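Long-range contacts in TqaA (Penicillium aethiopicum, PDB 5DLK), which probably closes a peptide chain into a macrocycle, acting as the terminal condensation-like domain of a fungal nonribosomal peptide synthetase: residues D50-T55 with F208-Y213; I97-F102 with I176-Q180; P227-W232 with A360-V366; L286-A290 with I460-S464; L328-P332 with V366-F372. All coordinates share one frame; numbering follows the deposited sequence. Where two conformers were deposited one is given.

In the fold
Contacts 1, 2, 3 and 5 form one connected group, and only contact 4 touches none of the others. Contacts 1 and 2 both reach the sheet of strands 47-53, 108-115 and 100-105, and meet where Phe208 CD2 lies 4.2 Å from Ile97 CD1. Contact 1 also touches contact 5, Thr55 CB lying 3.7 Å from Glu367 OE2. Contacts 3 and 5, with centres about 9 Å apart, share Val366 and are joined by a probable hydrogen bond from Asn329 ND2 to Glu364 O, 2.9 Å. Around the phosphopantetheine site, which holds no ligand in this chain, contact 3 comes closest: the Glu364 side chain is about 4 Å from those of Asn311 and Tyr357. Contact 4 places the Leu286 side chain about 7 Å from that of Thr282.

Contact 1. Residues D50-T55 with F208-Y213; sequences DLLPAT and FAHYLY
Tyr213 and Asp50 form the polar end of this contact: the tyrosine hydroxyl donates to Asp50 OD2 (2.6 Å from OH) on its syn lone pair, with the carboxylate at the ring edge and the two planes 25° apart. A water donates to Tyr213 OH, 2.9 Å away, and also to the carbonyl of Leu51, so the hydroxyl both gives and receives. The other carboxylate oxygen, Asp50 OD1, is held by the backbone N of Leu51 and of Phe21. Apolar packing follows along the strand. Leu52 spreads its two methyls on the near side of the helix, CD1 on Ala209 CB at 3.9 Å and CD2 over one face of the Tyr213 ring, a CH-pi contact 4.1 Å from its centroid. Thr55 turns CG2 to Leu212 CD2 at 3.5 Å, because chi1 of 67° turns OG1 aside to cap the next helix. Helix 208-218 thus lies across strand 47-53, the outer strand of a three-stranded antiparallel sheet in the condensation fold.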
# COMPACT_ATOMS: atom_id res chain seq x y z
N ASP A 50 14.75 -17.30 5.29
CA ASP A 50 13.50 -17.48 6.03
C ASP A 50 12.37 -17.84 5.07
O ASP A 50 12.49 -17.69 3.85
CB ASP A 50 13.14 -16.22 6.82
CG ASP A 50 12.43 -16.53 8.15
OD1 ASP A 50 11.78 -17.59 8.29
OD2 ASP A 50 12.54 -15.69 9.08
N LEU A 51 11.28 -18.32 5.64
CA LEU A 51 10.08 -18.56 4.86
C LEU A 51 8.89 -18.24 5.77
O LEU A 51 8.79 -18.79 6.87
CB LEU A 51 10.04 -19.99 4.34
CG LEU A 51 9.04 -20.28 3.21
CD1 LEU A 51 9.42 -21.54 2.46
CD2 LEU A 51 7.62 -20.38 3.77
N LEU A 52 8.02 -17.34 5.31
CA LEU A 52 6.86 -16.90 6.09
C LEU A 52 5.61 -16.85 5.23
O LEU A 52 5.70 -16.74 4.01
CB LEU A 52 7.10 -15.51 6.70
CG LEU A 52 8.34 -15.31 7.57
CD1 LEU A 52 9.47 -14.72 6.72
CD2 LEU A 52 8.03 -14.44 8.76
N PRO A 53 4.42 -16.90 5.85
CA PRO A 53 3.24 -16.65 5.02
C PRO A 53 3.26 -15.21 4.54
O PRO A 53 3.80 -14.35 5.25
CB PRO A 53 2.06 -16.90 5.99
CG PRO A 53 2.68 -17.68 7.16
CD PRO A 53 4.08 -17.16 7.26
N ALA A 54 2.73 -14.97 3.34
CA ALA A 54 2.46 -13.61 2.90
C ALA A 54 1.19 -13.14 3.62
O ALA A 54 0.29 -13.94 3.88
CB ALA A 54 2.28 -13.56 1.41
N THR A 55 1.10 -11.85 3.93
CA THR A 55 -0.10 -11.34 4.62
C THR A 55 -1.26 -11.21 3.65
O THR A 55 -1.07 -11.18 2.43
CB THR A 55 0.15 -9.98 5.26
OG1 THR A 55 0.36 -9.01 4.22
CG2 THR A 55 1.36 -10.02 6.17
N PHE A 208 10.72 -6.62 7.37
CA PHE A 208 9.31 -6.95 7.37
C PHE A 208 9.05 -8.27 8.10
O PHE A 208 8.06 -8.42 8.79
CB PHE A 208 8.78 -6.99 5.94
CG PHE A 208 7.30 -7.18 5.86
CD1 PHE A 208 6.44 -6.22 6.37
CD2 PHE A 208 6.78 -8.33 5.28
CE1 PHE A 208 5.07 -6.41 6.31
CE2 PHE A 208 5.41 -8.52 5.21
CZ PHE A 208 4.56 -7.57 5.72
N ALA A 209 9.96 -9.24 7.95
CA ALA A 209 9.78 -10.50 8.67
C ALA A 209 9.65 -10.27 10.18
O ALA A 209 8.86 -10.93 10.85
CB ALA A 209 10.93 -11.46 8.36
N HIS A 210 10.39 -9.30 10.72
CA HIS A 210 10.35 -9.03 12.16
C HIS A 210 9.03 -8.40 12.60
O HIS A 210 8.61 -8.54 13.74
CB HIS A 210 11.53 -8.14 12.55
CG HIS A 210 12.86 -8.74 12.25
ND1 HIS A 210 13.96 -7.99 11.90
CD2 HIS A 210 13.26 -10.04 12.22
CE1 HIS A 210 14.98 -8.80 11.68
NE2 HIS A 210 14.58 -10.04 11.86
N TYR A 211 8.39 -7.68 11.69
CA TYR A 211 7.03 -7.20 11.92
C TYR A 211 6.08 -8.38 12.07
O TYR A 211 5.26 -8.43 13.00
CB TYR A 211 6.61 -6.30 10.76
CG TYR A 211 5.20 -5.77 10.84
CD1 TYR A 211 4.90 -4.65 11.60
CD2 TYR A 211 4.18 -6.36 10.11
CE1 TYR A 211 3.61 -4.14 11.65
CE2 TYR A 211 2.89 -5.88 10.16
CZ TYR A 211 2.61 -4.76 10.94
OH TYR A 211 1.33 -4.27 10.98
N LEU A 212 6.22 -9.35 11.17
CA LEU A 212 5.37 -10.54 11.18
C LEU A 212 5.58 -11.38 12.45
O LEU A 212 4.61 -11.83 13.07
CB LEU A 212 5.61 -11.38 9.93
CG LEU A 212 5.24 -10.69 8.60
CD1 LEU A 212 5.38 -11.66 7.44
CD2 LEU A 212 3.81 -10.13 8.69
N TYR A 213 6.84 -11.58 12.85
CA TYR A 213 7.10 -12.32 14.10
C TYR A 213 6.51 -11.60 15.31
O TYR A 213 5.93 -12.22 16.21
CB TYR A 213 8.61 -12.54 14.30
CG TYR A 213 9.17 -13.59 13.36
CD1 TYR A 213 8.69 -14.89 13.38
CD2 TYR A 213 10.17 -13.27 12.44
CE1 TYR A 213 9.19 -15.86 12.50
CE2 TYR A 213 10.68 -14.22 11.57
CZ TYR A 213 10.19 -15.51 11.60
OH TYR A 213 10.68 -16.47 10.75
O HOH W 1 8.93 -18.48 9.66

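Contact 2. Residues I97-F102 with I176-Q180; sequences ILRTSF and ISHSQ
The 3-10 turn at Ile97 and Leu98, leading into strand 100-105, faces the turn that follows strand 169-177, and Ile97 and Gln180 come nearest, with CA atoms 6.0 Å apart. Gln180 carries most of the junction. Its NE2 donates to Ile97 O over 3.0 Å at 143°, tilted from the carbonyl plane, while Thr100 N reaches the same oxygen from the opposite face. NE2 also gives a hydrogen to a water that in turn donates to the carbonyls of Leu98 and Thr100. The other end of the amide, OE1, accepts from Ser177 N at 3.0 Å and in the carbonyl plane, so bonds at both ends fix the rotation of the group. Ser177 to Gln180 open the sequence SHSQWDG, a variant of the HHxxxDG condensation-domain signature, which runs on to Gly183 of the phosphopantetheine site. Nearer the backbone, CG of Gln180 meets the edge of the Phe102 ring, whose plane stands 86° from that of the amide. Phe102 CZ approaches Ser179 OG to 3.3 Å, and that hydroxyl is hydrogen-bonded to Ser177 OG at 2.8 Å. Ile97 CG1 packs on Gln180 CB at 3.7 Å, and Leu98 CD2 touches Ile176 CD1 at 3.9 Å.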
# COMPACT_ATOMS: atom_id res chain seq x y z
N ILE A 97 13.03 -7.51 2.61
CA ILE A 97 11.84 -7.52 1.77
C ILE A 97 12.22 -7.37 0.28
O ILE A 97 11.55 -7.91 -0.59
CB ILE A 97 10.83 -6.41 2.17
CG1 ILE A 97 9.49 -6.61 1.45
CG2 ILE A 97 11.37 -5.03 1.86
CD1 ILE A 97 8.86 -7.94 1.69
N LEU A 98 13.33 -6.67 0.00
CA LEU A 98 13.77 -6.47 -1.38
C LEU A 98 14.45 -7.73 -1.95
O LEU A 98 14.64 -7.84 -3.16
CB LEU A 98 14.71 -5.25 -1.47
CG LEU A 98 14.20 -3.90 -0.98
CD1 LEU A 98 15.23 -2.79 -1.17
CD2 LEU A 98 12.87 -3.52 -1.64
N ARG A 99 14.80 -8.68 -1.09
CA ARG A 99 15.31 -9.97 -1.59
C ARG A 99 14.32 -11.08 -1.32
O ARG A 99 14.70 -12.23 -1.09
CB ARG A 99 16.66 -10.31 -0.97
CG ARG A 99 17.02 -9.55 0.27
CD ARG A 99 18.49 -9.79 0.65
NE ARG A 99 18.77 -9.14 1.92
CZ ARG A 99 18.61 -9.73 3.10
NH1 ARG A 99 18.19 -10.99 3.16
NH2 ARG A 99 18.86 -9.06 4.20
N THR A 100 13.03 -10.73 -1.33
CA THR A 100 11.99 -11.72 -1.12
C THR A 100 11.36 -12.18 -2.43
O THR A 100 11.07 -11.38 -3.33
CB THR A 100 10.91 -11.15 -0.16
OG1 THR A 100 11.51 -10.87 1.11
CG2 THR A 100 9.81 -12.13 0.04
N SER A 101 11.14 -13.48 -2.51
CA SER A 101 10.49 -14.16 -3.61
C SER A 101 9.13 -14.68 -3.12
O SER A 101 9.01 -15.11 -1.97
CB SER A 101 11.40 -15.30 -4.11
OG SER A 101 10.70 -16.32 -4.78
N PHE A 102 8.11 -14.60 -3.97
CA PHE A 102 6.77 -15.03 -3.58
C PHE A 102 6.33 -16.21 -4.40
O PHE A 102 6.44 -16.19 -5.63
CB PHE A 102 5.74 -13.89 -3.75
CG PHE A 102 6.03 -12.68 -2.92
CD1 PHE A 102 6.91 -11.72 -3.37
CD2 PHE A 102 5.39 -12.49 -1.70
CE1 PHE A 102 7.18 -10.59 -2.60
CE2 PHE A 102 5.65 -11.38 -0.93
CZ PHE A 102 6.55 -10.43 -1.37
N ILE A 176 9.23 -2.95 -8.38
CA ILE A 176 8.86 -3.44 -7.06
C ILE A 176 7.35 -3.72 -7.01
O ILE A 176 6.55 -3.00 -7.61
CB ILE A 176 9.30 -2.44 -5.94
CG1 ILE A 176 9.03 -2.99 -4.53
CG2 ILE A 176 8.67 -1.06 -6.15
CD1 ILE A 176 9.66 -2.15 -3.41
N SER A 177 6.99 -4.79 -6.31
CA SER A 177 5.59 -5.14 -6.05
C SER A 177 5.10 -4.38 -4.81
O SER A 177 5.84 -4.21 -3.85
CB SER A 177 5.46 -6.66 -5.85
OG SER A 177 4.20 -6.99 -5.31
N HIS A 178 3.84 -3.94 -4.80
CA HIS A 178 3.31 -3.22 -3.64
C HIS A 178 3.23 -4.15 -2.40
O HIS A 178 3.05 -3.69 -1.28
CB HIS A 178 1.94 -2.60 -4.00
CG HIS A 178 1.57 -1.39 -3.21
ND1 HIS A 178 1.98 -1.17 -1.90
CD2 HIS A 178 0.80 -0.31 -3.53
CE1 HIS A 178 1.48 -0.03 -1.47
NE2 HIS A 178 0.75 0.51 -2.44
N SER A 179 3.42 -5.45 -2.60
CA SER A 179 3.57 -6.35 -1.46
C SER A 179 4.85 -6.05 -0.68
O SER A 179 5.06 -6.59 0.41
CB SER A 179 3.59 -7.82 -1.90
OG SER A 179 4.70 -8.08 -2.77
N GLN A 180 5.69 -5.16 -1.22
CA GLN A 180 7.02 -4.92 -0.67
C GLN A 180 7.25 -3.49 -0.19
O GLN A 180 8.36 -3.15 0.24
CB GLN A 180 8.10 -5.28 -1.73
CG GLN A 180 8.04 -6.73 -2.18
CD GLN A 180 8.96 -6.99 -3.37
OE1 GLN A 180 8.69 -6.53 -4.48
NE2 GLN A 180 10.06 -7.71 -3.13
O HOH W 2 12.30 -9.02 -4.53

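Contact 3. Residues P227-W232 with A360-V366; sequences PTFQFW and ALSHEHV
Phe231 lies over the imidazole of His363 in an offset stack, centroids 4.4 Å apart and planes at 18°, with its CB above the centre of the imidazole and His363 CD2 3.2 Å from Phe231 CG. With chi1 at 165°, CG points away from the backbone N and carries CE1 and CZ on to Ala360, whose CB meets CE1 at 3.6 Å. At the imidazole edge, in plane, Thr228 OG1 is hydrogen-bonded to His363 ND1 at 2.9 Å, which fixes the ring's rotation under the phenyl. Trp232 NE1 donates a fairly straight bond (161°) to His363 O over 2.9 Å, coming from above the carbonyl plane. The type I turn from His363 then brings Val366 back, CG1 meeting Thr228 CG2 tip to tip at 3.6 Å and CG2 lying against the indole. Helix 227-235 thus clasps the loop between helices 346-358 and 368-375, and on the latter helix Trp232 touches Ile371 and Ser375, while Phe229 meets His374 edge-to-face.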
# COMPACT_ATOMS: atom_id res chain seq x y z
N PRO A 227 -7.23 -9.91 23.46
CA PRO A 227 -7.90 -8.62 23.58
C PRO A 227 -8.23 -8.02 22.21
O PRO A 227 -9.18 -7.26 22.11
CB PRO A 227 -6.88 -7.74 24.31
CG PRO A 227 -5.98 -8.73 25.03
CD PRO A 227 -5.92 -9.93 24.14
N THR A 228 -7.43 -8.34 21.20
CA THR A 228 -7.68 -7.75 19.89
C THR A 228 -8.94 -8.35 19.25
O THR A 228 -9.77 -7.63 18.69
CB THR A 228 -6.46 -7.90 19.00
OG1 THR A 228 -5.49 -6.94 19.43
CG2 THR A 228 -6.82 -7.58 17.55
N PHE A 229 -9.12 -9.66 19.36
CA PHE A 229 -10.34 -10.24 18.82
C PHE A 229 -11.54 -10.02 19.74
O PHE A 229 -12.69 -10.00 19.27
CB PHE A 229 -10.12 -11.72 18.52
CG PHE A 229 -9.11 -11.93 17.41
CD1 PHE A 229 -9.36 -11.39 16.15
CD2 PHE A 229 -7.92 -12.58 17.64
CE1 PHE A 229 -8.43 -11.53 15.11
CE2 PHE A 229 -6.99 -12.74 16.63
CZ PHE A 229 -7.24 -12.21 15.36
N GLN A 230 -11.27 -9.80 21.02
CA GLN A 230 -12.35 -9.37 21.90
C GLN A 230 -12.82 -7.98 21.49
O GLN A 230 -14.03 -7.70 21.45
CB GLN A 230 -11.89 -9.36 23.36
CG GLN A 230 -11.76 -10.78 23.92
CD GLN A 230 -11.07 -10.81 25.28
OE1 GLN A 230 -10.65 -9.77 25.81
NE2 GLN A 230 -10.94 -12.00 25.86
N PHE A 231 -11.86 -7.12 21.18
CA PHE A 231 -12.19 -5.77 20.72
C PHE A 231 -13.02 -5.82 19.45
O PHE A 231 -14.05 -5.16 19.37
CB PHE A 231 -10.94 -4.92 20.44
CG PHE A 231 -11.24 -3.68 19.64
CD1 PHE A 231 -11.03 -3.66 18.25
CD2 PHE A 231 -11.80 -2.56 20.25
CE1 PHE A 231 -11.34 -2.54 17.49
CE2 PHE A 231 -12.12 -1.41 19.50
CZ PHE A 231 -11.87 -1.41 18.11
N TRP A 232 -12.58 -6.56 18.44
CA TRP A 232 -13.31 -6.53 17.17
C TRP A 232 -14.71 -7.11 17.33
O TRP A 232 -15.64 -6.64 16.71
CB TRP A 232 -12.54 -7.26 16.07
CG TRP A 232 -11.39 -6.44 15.52
CD1 TRP A 232 -10.04 -6.65 15.72
CD2 TRP A 232 -11.50 -5.25 14.72
NE1 TRP A 232 -9.31 -5.67 15.07
CE2 TRP A 232 -10.18 -4.80 14.45
CE3 TRP A 232 -12.58 -4.53 14.20
CZ2 TRP A 232 -9.92 -3.66 13.70
CZ3 TRP A 232 -12.32 -3.40 13.43
CH2 TRP A 232 -11.00 -2.98 13.19
N ALA A 360 -9.56 1.57 17.40
CA ALA A 360 -9.01 0.33 16.87
C ALA A 360 -7.48 0.34 16.70
O ALA A 360 -6.92 -0.63 16.22
CB ALA A 360 -9.67 0.01 15.52
N LEU A 361 -6.82 1.43 17.08
CA LEU A 361 -5.40 1.59 16.78
C LEU A 361 -4.53 0.42 17.26
O LEU A 361 -3.69 -0.06 16.51
CB LEU A 361 -4.87 2.88 17.37
CG LEU A 361 -5.20 4.12 16.55
CD1 LEU A 361 -4.94 5.38 17.37
CD2 LEU A 361 -4.41 4.12 15.24
N SER A 362 -4.75 -0.03 18.49
CA SER A 362 -3.93 -1.13 19.02
C SER A 362 -4.38 -2.49 18.50
O SER A 362 -3.77 -3.52 18.82
CB SER A 362 -3.93 -1.11 20.56
OG SER A 362 -5.22 -1.30 21.11
N HIS A 363 -5.41 -2.50 17.66
CA HIS A 363 -6.00 -3.76 17.19
C HIS A 363 -6.04 -3.88 15.67
O HIS A 363 -6.52 -4.87 15.13
CB HIS A 363 -7.43 -3.88 17.74
CG HIS A 363 -7.52 -3.65 19.22
ND1 HIS A 363 -6.89 -4.47 20.14
CD2 HIS A 363 -8.16 -2.70 19.94
CE1 HIS A 363 -7.15 -4.02 21.36
NE2 HIS A 363 -7.92 -2.95 21.27
N GLU A 364 -5.51 -2.87 14.99
CA GLU A 364 -5.73 -2.72 13.55
C GLU A 364 -4.79 -3.57 12.67
O GLU A 364 -4.93 -3.59 11.45
CB GLU A 364 -5.56 -1.24 13.17
CG GLU A 364 -4.10 -0.82 13.26
CD GLU A 364 -3.83 0.60 12.80
OE1 GLU A 364 -4.76 1.46 12.82
OE2 GLU A 364 -2.66 0.86 12.44
N HIS A 365 -3.85 -4.26 13.32
CA HIS A 365 -2.77 -4.96 12.63
C HIS A 365 -3.05 -6.41 12.27
O HIS A 365 -2.26 -7.05 11.57
CB HIS A 365 -1.53 -4.91 13.53
CG HIS A 365 -1.75 -5.56 14.86
ND1 HIS A 365 -2.29 -4.88 15.93
CD2 HIS A 365 -1.54 -6.83 15.27
CE1 HIS A 365 -2.40 -5.71 16.96
NE2 HIS A 365 -1.95 -6.90 16.58
N VAL A 366 -4.16 -6.96 12.77
CA VAL A 366 -4.46 -8.37 12.55
C VAL A 366 -5.09 -8.63 11.18
O VAL A 366 -5.68 -7.73 10.60
CB VAL A 366 -5.39 -8.92 13.64
CG1 VAL A 366 -4.64 -8.98 14.99
CG2 VAL A 366 -6.68 -8.08 13.75

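Contact 4. Residues L286-A290 with I460-S464; sequences LVKAA and ITKFS
Ile460 is the principal bump, its branches filling a hollow lined by Leu286, Val287 and Ala290 of the other helix. CG1 presses on Ala290 CB at 3.6 Å, CD1 runs on to Val287 CG2 at 3.9 Å, and the CG2 branch turns to Leu286 CD2 at 3.8 Å. The small Ala290 lets the backbones draw close at this end, with its CA 5.6 Å from that of Ile460; the local helix axes pass 9.6 Å apart at a steep angle of 114°. A second interlock is built in the reverse sense. Leu286 holds CG anti to the backbone N (chi1 -177°) and slots its two methyls between Ile460 and Phe463, CD2 on the former and CD1 on the latter, where it reaches Phe463 CB at 3.6 Å. That methyl lies in the plane of the aromatic ring, at its edge, beside Phe463 CD2. Further along, the ring offers its CE2 corner to the shallow ground of the two alanines, 4.0 Å from Ala289 CB and 3.7 Å from Ala290 N. Val346 and Leu349 of helix 346-358 also touch this ring, so three helices meet at it. No hydrogen bond or charge crosses the interface; the helices are joined by the fit of buried hydrocarbon surfaces, a chemistry that fixes position through shape and gains its stability from excluding water.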
# COMPACT_ATOMS: atom_id res chain seq x y z
N LEU A 286 -12.62 13.54 7.91
CA LEU A 286 -13.53 14.29 7.06
C LEU A 286 -13.94 13.47 5.83
O LEU A 286 -15.11 13.38 5.49
CB LEU A 286 -12.87 15.62 6.65
CG LEU A 286 -13.73 16.57 5.82
CD1 LEU A 286 -15.01 16.91 6.57
CD2 LEU A 286 -12.94 17.84 5.58
N VAL A 287 -12.96 12.81 5.20
CA VAL A 287 -13.27 12.00 4.04
C VAL A 287 -14.14 10.79 4.40
O VAL A 287 -15.10 10.44 3.69
CB VAL A 287 -11.98 11.50 3.36
CG1 VAL A 287 -12.32 10.52 2.26
CG2 VAL A 287 -11.17 12.70 2.84
N LYS A 288 -13.79 10.12 5.49
CA LYS A 288 -14.52 8.91 5.87
C LYS A 288 -15.93 9.24 6.39
O LYS A 288 -16.87 8.47 6.16
CB LYS A 288 -13.70 8.12 6.90
CG LYS A 288 -12.49 7.51 6.17
CD LYS A 288 -11.37 7.13 7.12
CE LYS A 288 -10.14 6.70 6.31
NZ LYS A 288 -8.99 6.28 7.19
N ALA A 289 -16.08 10.37 7.09
CA ALA A 289 -17.41 10.79 7.54
C ALA A 289 -18.29 11.11 6.35
O ALA A 289 -19.48 10.78 6.35
CB ALA A 289 -17.33 12.00 8.45
N ALA A 290 -17.72 11.76 5.33
CA ALA A 290 -18.50 12.08 4.14
C ALA A 290 -18.97 10.79 3.46
O ALA A 290 -20.12 10.69 3.00
CB ALA A 290 -17.65 12.94 3.16
N ILE A 460 -17.79 16.49 1.38
CA ILE A 460 -16.59 16.95 2.10
C ILE A 460 -16.59 18.49 2.19
O ILE A 460 -16.37 19.07 3.26
CB ILE A 460 -15.31 16.48 1.41
CG1 ILE A 460 -15.15 14.95 1.54
CG2 ILE A 460 -14.09 17.17 2.01
CD1 ILE A 460 -14.01 14.35 0.67
N THR A 461 -16.80 19.14 1.05
CA THR A 461 -16.82 20.61 1.06
C THR A 461 -17.97 21.17 1.91
O THR A 461 -17.80 22.15 2.62
CB THR A 461 -16.92 21.16 -0.36
OG1 THR A 461 -15.74 20.78 -1.07
CG2 THR A 461 -17.02 22.68 -0.32
N LYS A 462 -19.13 20.53 1.87
CA LYS A 462 -20.25 21.00 2.68
C LYS A 462 -19.94 20.87 4.18
O LYS A 462 -20.22 21.78 4.96
CB LYS A 462 -21.52 20.23 2.31
CG LYS A 462 -22.79 20.80 2.94
CD LYS A 462 -24.01 20.49 2.08
CE LYS A 462 -23.83 21.01 0.65
NZ LYS A 462 -25.06 20.79 -0.18
N PHE A 463 -19.36 19.74 4.57
CA PHE A 463 -18.97 19.52 5.96
C PHE A 463 -18.00 20.60 6.44
O PHE A 463 -18.13 21.13 7.55
CB PHE A 463 -18.33 18.15 6.13
CG PHE A 463 -19.31 16.98 6.20
CD1 PHE A 463 -20.66 17.16 6.04
CD2 PHE A 463 -18.82 15.70 6.44
CE1 PHE A 463 -21.55 16.08 6.09
CE2 PHE A 463 -19.69 14.61 6.52
CZ PHE A 463 -21.04 14.79 6.36
N SER A 464 -17.04 20.92 5.58
CA SER A 464 -15.99 21.88 5.86
C SER A 464 -16.55 23.30 6.00
O SER A 464 -16.18 24.06 6.91
CB SER A 464 -14.95 21.84 4.72
OG SER A 464 -14.04 22.91 4.79

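Contact 5. Residues L328-P332 with V366-F372; sequences LNFVP and VELRDIF
The start of helix 368-375 packs beside the outer strand 329-336 of the six-stranded mixed sheet, and Asn329 ties the two together. Its ND2 donates to Val366 O over 2.8 Å at 144°; the acceptor lies in the amide plane, whereas the donor sits above the carbonyl plane and so misses the lone pairs. ND2 gives a further hydrogen bond to Glu364 O. The other amide atom, OD1, accepts from a water at 2.6 Å that takes the N-H of Leu368, just past the N-cap residue Glu367, and OD1 also receives a weak bond from Phe330 N. The asparagine thereby grips both the turn before the helix and, through water, the helix's first residue. Van der Waals packing takes over further along the strand. Leu368, with CG anti to its N (chi1 -176°), lays CD1 against Phe330 O at 3.7 Å and against Pro332 CD at 3.8 Å. Pro332 CG in turn meets Phe372 CE1 at 4.0 Å from the opposite direction, and Val331 CG1 lies 4.3 Å from Ile371 CD1. Strand and helix run nearly side by side, 22° apart with axes 9.2 Å from each other. Within the sheet, Asn329 and Val331 bond through their backbones to Val310 and His308 of strand 303-310. Ile371 touches Trp232 of helix 227-235, and from the strand Phe330 packs on Ala57 and Val60 of helix 56-63.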
# COMPACT_ATOMS: atom_id res chain seq x y z
N LEU A 328 0.47 -1.98 5.58
CA LEU A 328 -0.91 -1.53 5.34
C LEU A 328 -1.91 -2.62 5.68
O LEU A 328 -1.64 -3.79 5.46
CB LEU A 328 -1.13 -1.14 3.86
CG LEU A 328 -0.46 0.09 3.27
CD1 LEU A 328 -0.89 0.23 1.82
CD2 LEU A 328 -0.83 1.33 4.06
N ASN A 329 -3.07 -2.23 6.19
CA ASN A 329 -4.15 -3.17 6.37
C ASN A 329 -5.45 -2.56 5.90
O ASN A 329 -5.60 -1.34 5.92
CB ASN A 329 -4.24 -3.61 7.84
CG ASN A 329 -4.88 -4.95 7.99
OD1 ASN A 329 -5.18 -5.61 7.00
ND2 ASN A 329 -5.11 -5.38 9.23
N PHE A 330 -6.37 -3.41 5.46
CA PHE A 330 -7.69 -2.96 5.05
C PHE A 330 -8.69 -3.56 6.03
O PHE A 330 -8.85 -4.78 6.07
CB PHE A 330 -7.98 -3.38 3.63
CG PHE A 330 -6.80 -3.14 2.72
CD1 PHE A 330 -6.47 -1.84 2.35
CD2 PHE A 330 -6.01 -4.20 2.28
CE1 PHE A 330 -5.38 -1.59 1.51
CE2 PHE A 330 -4.91 -3.96 1.44
CZ PHE A 330 -4.60 -2.65 1.07
N VAL A 331 -9.28 -2.71 6.86
CA VAL A 331 -10.10 -3.20 8.00
C VAL A 331 -11.46 -2.50 8.01
O VAL A 331 -11.64 -1.45 7.38
CB VAL A 331 -9.37 -2.99 9.35
CG1 VAL A 331 -8.01 -3.73 9.38
CG2 VAL A 331 -9.23 -1.49 9.67
N PRO A 332 -12.44 -3.08 8.73
CA PRO A 332 -13.76 -2.45 8.81
C PRO A 332 -13.77 -1.17 9.62
O PRO A 332 -13.17 -1.07 10.69
CB PRO A 332 -14.62 -3.52 9.53
CG PRO A 332 -13.77 -4.77 9.56
CD PRO A 332 -12.37 -4.30 9.56
N VAL A 366 -4.16 -6.96 12.77
CA VAL A 366 -4.46 -8.37 12.55
C VAL A 366 -5.09 -8.63 11.18
O VAL A 366 -5.68 -7.73 10.60
CB VAL A 366 -5.39 -8.92 13.64
CG1 VAL A 366 -4.64 -8.98 14.99
CG2 VAL A 366 -6.68 -8.08 13.75
N GLU A 367 -4.98 -9.87 10.69
CA GLU A 367 -5.54 -10.25 9.39
C GLU A 367 -7.05 -10.07 9.31
O GLU A 367 -7.75 -10.50 10.22
CB GLU A 367 -5.22 -11.71 9.08
CG GLU A 367 -3.72 -12.01 9.03
CD GLU A 367 -3.08 -11.43 7.78
OE1 GLU A 367 -3.20 -12.07 6.72
OE2 GLU A 367 -2.45 -10.36 7.88
N LEU A 368 -7.55 -9.46 8.23
CA LEU A 368 -8.99 -9.26 8.07
C LEU A 368 -9.79 -10.57 8.18
O LEU A 368 -10.82 -10.63 8.86
CB LEU A 368 -9.30 -8.61 6.72
CG LEU A 368 -10.77 -8.27 6.44
CD1 LEU A 368 -11.28 -7.23 7.47
CD2 LEU A 368 -10.95 -7.76 5.02
N ARG A 369 -9.31 -11.63 7.53
CA ARG A 369 -10.00 -12.92 7.61
C ARG A 369 -10.00 -13.47 9.03
O ARG A 369 -10.90 -14.25 9.37
CB ARG A 369 -9.38 -13.94 6.62
CG ARG A 369 -7.93 -14.33 6.87
CD ARG A 369 -7.53 -15.53 5.98
NE ARG A 369 -7.87 -15.37 4.56
CZ ARG A 369 -7.04 -14.85 3.65
NH1 ARG A 369 -5.83 -14.43 3.99
NH2 ARG A 369 -7.42 -14.75 2.38
N ASP A 370 -9.03 -13.08 9.85
CA ASP A 370 -9.02 -13.48 11.26
C ASP A 370 -10.02 -12.65 12.06
O ASP A 370 -10.68 -13.16 12.95
CB ASP A 370 -7.63 -13.33 11.89
CG ASP A 370 -6.63 -14.36 11.37
OD1 ASP A 370 -7.05 -15.29 10.66
OD2 ASP A 370 -5.44 -14.21 11.69
N ILE A 371 -10.13 -11.37 11.74
CA ILE A 371 -11.20 -10.57 12.35
C ILE A 371 -12.56 -11.22 12.08
O ILE A 371 -13.36 -11.41 13.01
CB ILE A 371 -11.23 -9.12 11.81
CG1 ILE A 371 -9.96 -8.37 12.25
CG2 ILE A 371 -12.50 -8.36 12.33
CD1 ILE A 371 -9.83 -6.96 11.61
N PHE A 372 -12.82 -11.56 10.83
CA PHE A 372 -14.11 -12.11 10.47
C PHE A 372 -14.30 -13.51 11.09
O PHE A 372 -15.36 -13.81 11.63
CB PHE A 372 -14.31 -12.14 8.95
CG PHE A 372 -14.49 -10.76 8.32
CD1 PHE A 372 -14.90 -9.69 9.10
CD2 PHE A 372 -14.23 -10.55 6.97
CE1 PHE A 372 -15.05 -8.43 8.53
CE2 PHE A 372 -14.38 -9.29 6.41
CZ PHE A 372 -14.79 -8.23 7.20
O HOH W 3 -5.67 -8.07 6.36